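Local coordinates for protein 2-amino-4-hydroxy-6-hydroxymethyldihydropteridine pyrophosphokinase (Haemophilus influenzae, PDB 1CBK) that probably transfers pyrophosphate from ATP to 6-hydroxymethyl-7,8-dihydropterin, giving the diphosphate ester and AMP in folate biosynthesis, at residues G9-T14 against Q49-Y54. Numbering follows the deposited sequence.
With ROI (7,8-dihydro-7,7-dimethyl-6-hydroxypterin), chain D.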
loop_
_atom_site.group_PDB
_atom_site.type_symbol
_atom_site.label_atom_id
_atom_site.label_comp_id
_atom_site.label_asym_id
_atom_site.label_seq_id
_atom_site.Cartn_x
_atom_site.Cartn_y
_atom_site.Cartn_z
ATOM N N GLY A 9 7.966 -11.649 -6.364
ATOM C CA GLY A 9 7.901 -10.745 -7.504
ATOM C C GLY A 9 9.287 -10.471 -8.056
ATOM O O GLY A 9 10.268 -10.557 -7.320
ATOM N N SER A 10 9.381 -10.188 -9.351
ATOM C CA SER A 10 10.680 -9.892 -9.980
ATOM C C SER A 10 10.460 -9.246 -11.318
ATOM O O SER A 10 9.483 -9.565 -11.997
ATOM C CB SER A 10 11.488 -11.188 -10.214
ATOM O OG SER A 10 12.624 -10.982 -11.068
ATOM N N ASN A 11 11.324 -8.315 -11.692
ATOM C CA ASN A 11 11.226 -7.722 -13.025
ATOM C C ASN A 11 12.627 -7.502 -13.628
ATOM O O ASN A 11 12.779 -6.757 -14.597
ATOM C CB ASN A 11 10.402 -6.410 -13.060
ATOM C CG ASN A 11 11.150 -5.204 -12.518
ATOM O OD1 ASN A 11 12.032 -5.313 -11.662
ATOM N ND2 ASN A 11 10.743 -4.031 -12.965
ATOM N N LEU A 12 13.628 -8.216 -13.112
ATOM C CA LEU A 12 14.995 -8.025 -13.573
ATOM C C LEU A 12 15.770 -9.344 -13.665
ATOM O O LEU A 12 15.582 -10.252 -12.849
ATOM C CB LEU A 12 15.719 -7.074 -12.595
ATOM C CG LEU A 12 16.471 -5.788 -12.964
ATOM C CD1 LEU A 12 17.579 -5.568 -11.951
ATOM C CD2 LEU A 12 17.064 -5.816 -14.361
ATOM N N ASN A 13 16.603 -9.460 -14.695
ATOM C CA ASN A 13 17.436 -10.640 -14.914
ATOM C C ASN A 13 16.669 -11.961 -14.974
ATOM O O ASN A 13 16.926 -12.884 -14.185
ATOM C CB ASN A 13 18.547 -10.723 -13.849
ATOM C CG ASN A 13 19.545 -9.564 -13.929
ATOM O OD1 ASN A 13 19.580 -8.816 -14.911
ATOM N ND2 ASN A 13 20.378 -9.427 -12.899
ATOM N N THR A 14 15.780 -12.052 -15.951
ATOM C CA THR A 14 14.955 -13.224 -16.202
ATOM C C THR A 14 14.045 -13.559 -15.002
ATOM O O THR A 14 14.263 -14.539 -14.290
ATOM C CB THR A 14 15.833 -14.440 -16.640
ATOM O OG1 THR A 14 16.800 -13.994 -17.598
ATOM C CG2 THR A 14 14.981 -15.511 -17.294
ATOM N N GLN A 49 6.847 3.995 -14.348
ATOM C CA GLN A 49 6.446 3.142 -15.469
ATOM C C GLN A 49 7.549 2.757 -16.430
ATOM O O GLN A 49 7.357 1.884 -17.272
ATOM C CB GLN A 49 5.255 3.745 -16.209
ATOM C CG GLN A 49 3.983 3.752 -15.372
ATOM C CD GLN A 49 3.574 2.360 -14.956
ATOM O OE1 GLN A 49 3.165 1.551 -15.783
ATOM N NE2 GLN A 49 3.712 2.058 -13.674
ATOM N N ASP A 50 8.705 3.400 -16.283
ATOM C CA ASP A 50 9.858 3.112 -17.134
ATOM C C ASP A 50 10.703 1.932 -16.611
ATOM O O ASP A 50 11.932 2.032 -16.469
ATOM C CB ASP A 50 10.726 4.380 -17.318
ATOM C CG ASP A 50 11.214 4.974 -16.011
ATOM O OD1 ASP A 50 10.747 4.559 -14.927
ATOM O OD2 ASP A 50 12.079 5.880 -16.068
ATOM N N GLN A 51 10.030 0.828 -16.281
ATOM C CA GLN A 51 10.717 -0.376 -15.790
ATOM C C GLN A 51 9.985 -1.554 -16.406
ATOM O O GLN A 51 8.848 -1.395 -16.880
ATOM C CB GLN A 51 10.710 -0.454 -14.257
ATOM C CG GLN A 51 9.352 -0.628 -13.624
ATOM C CD GLN A 51 9.447 -0.669 -12.104
ATOM O OE1 GLN A 51 10.228 -1.440 -11.543
ATOM N NE2 GLN A 51 8.689 0.197 -11.440
ATOM N N PRO A 52 10.634 -2.730 -16.471
ATOM C CA PRO A 52 9.911 -3.848 -17.080
ATOM C C PRO A 52 8.712 -4.322 -16.250
ATOM O O PRO A 52 8.641 -4.082 -15.034
ATOM C CB PRO A 52 10.986 -4.941 -17.174
ATOM C CG PRO A 52 12.302 -4.168 -17.153
ATOM C CD PRO A 52 12.030 -3.105 -16.147
ATOM N N ASP A 53 7.781 -4.993 -16.913
ATOM C CA ASP A 53 6.626 -5.568 -16.243
ATOM C C ASP A 53 7.162 -6.634 -15.291
ATOM O O ASP A 53 8.181 -7.284 -15.575
ATOM C CB ASP A 53 5.714 -6.250 -17.254
ATOM C CG ASP A 53 4.843 -5.273 -18.030
ATOM O OD1 ASP A 53 4.847 -4.059 -17.724
ATOM O OD2 ASP A 53 4.140 -5.748 -18.946
ATOM N N TYR A 54 6.437 -6.867 -14.201
ATOM C CA TYR A 54 6.842 -7.850 -13.207
ATOM C C TYR A 54 6.236 -9.200 -13.450
ATOM O O TYR A 54 5.255 -9.316 -14.195
ATOM C CB TYR A 54 6.385 -7.396 -11.822
ATOM C CG TYR A 54 7.254 -6.338 -11.205
ATOM C CD1 TYR A 54 7.186 -4.999 -11.631
ATOM C CD2 TYR A 54 8.144 -6.669 -10.195
ATOM C CE1 TYR A 54 8.007 -4.018 -11.034
ATOM C CE2 TYR A 54 8.962 -5.703 -9.601
ATOM C CZ TYR A 54 8.889 -4.393 -10.016
ATOM O OH TYR A 54 9.704 -3.492 -9.403
HETATM N N1 ROI D . 4.912 -3.960 -9.340
HETATM C C2 ROI D . 4.441 -5.198 -9.718
HETATM N N2 ROI D . 3.588 -5.251 -10.776
HETATM N N3 ROI D . 4.789 -6.346 -9.087
HETATM C C4 ROI D . 5.620 -6.351 -8.022
HETATM O O4 ROI D . 5.979 -7.399 -7.462
HETATM C C4A ROI D . 6.112 -5.095 -7.537
HETATM N N5 ROI D . 6.898 -5.053 -6.501
HETATM C C6 ROI D . 7.416 -3.885 -5.979
HETATM C C7 ROI D . 6.909 -2.529 -6.539
HETATM C C16 ROI D . 5.798 -1.917 -5.599
HETATM C C15 ROI D . 8.075 -1.556 -6.758
HETATM N N8 ROI D . 6.202 -2.678 -7.848
HETATM C C8A ROI D . 5.707 -3.893 -8.285
HETATM O O9 ROI D . 8.273 -4.032 -5.051
#
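N11 lies flat against the ring of Y54, just past the end of strand 2-10. Residues 49-54 end the loop that leads into strand 54-63. At chi1 76°, CG of N11 sits between the backbone N and the carbonyl carbon, and this lays the amide over the tyrosine. CB stands 3.5 Å from the ring centroid, almost on the normal, a CH-pi contact; it also packs against the carbonyl oxygen of D53. CG lies over the phenol end, 3.5 Å from Y54 CZ. The amide and ring planes are only 7° apart. OD1 lies over the same end and accepts a hydrogen bond from the backbone N of R92. ND2 gives a nearly straight bond (174°) to the carbonyl O of P52, at 2.9 Å and in the plane of its own amide. A weak bond, 3.0 Å, runs from ND2 to Q51 OE1; the Q51 amide is held chiefly by its NE2, which bonds to the backbone O of P48. The ring of P52 packs against the backbone O of N11.

The opposite face of Y54 carries the bound pterin analogue, with ROI N3 3.2 Å from Y54 CG. Y54 OH is hydrogen-bonded to R92 NE. The tyrosine is thus the middle layer of an amide-ring-pterin stack that forms one wall of the HPPK pterin pocket. N11 is second shell: its bonded amide backs the ring and probably helps fix the orientation of the ring against the pterin analogue.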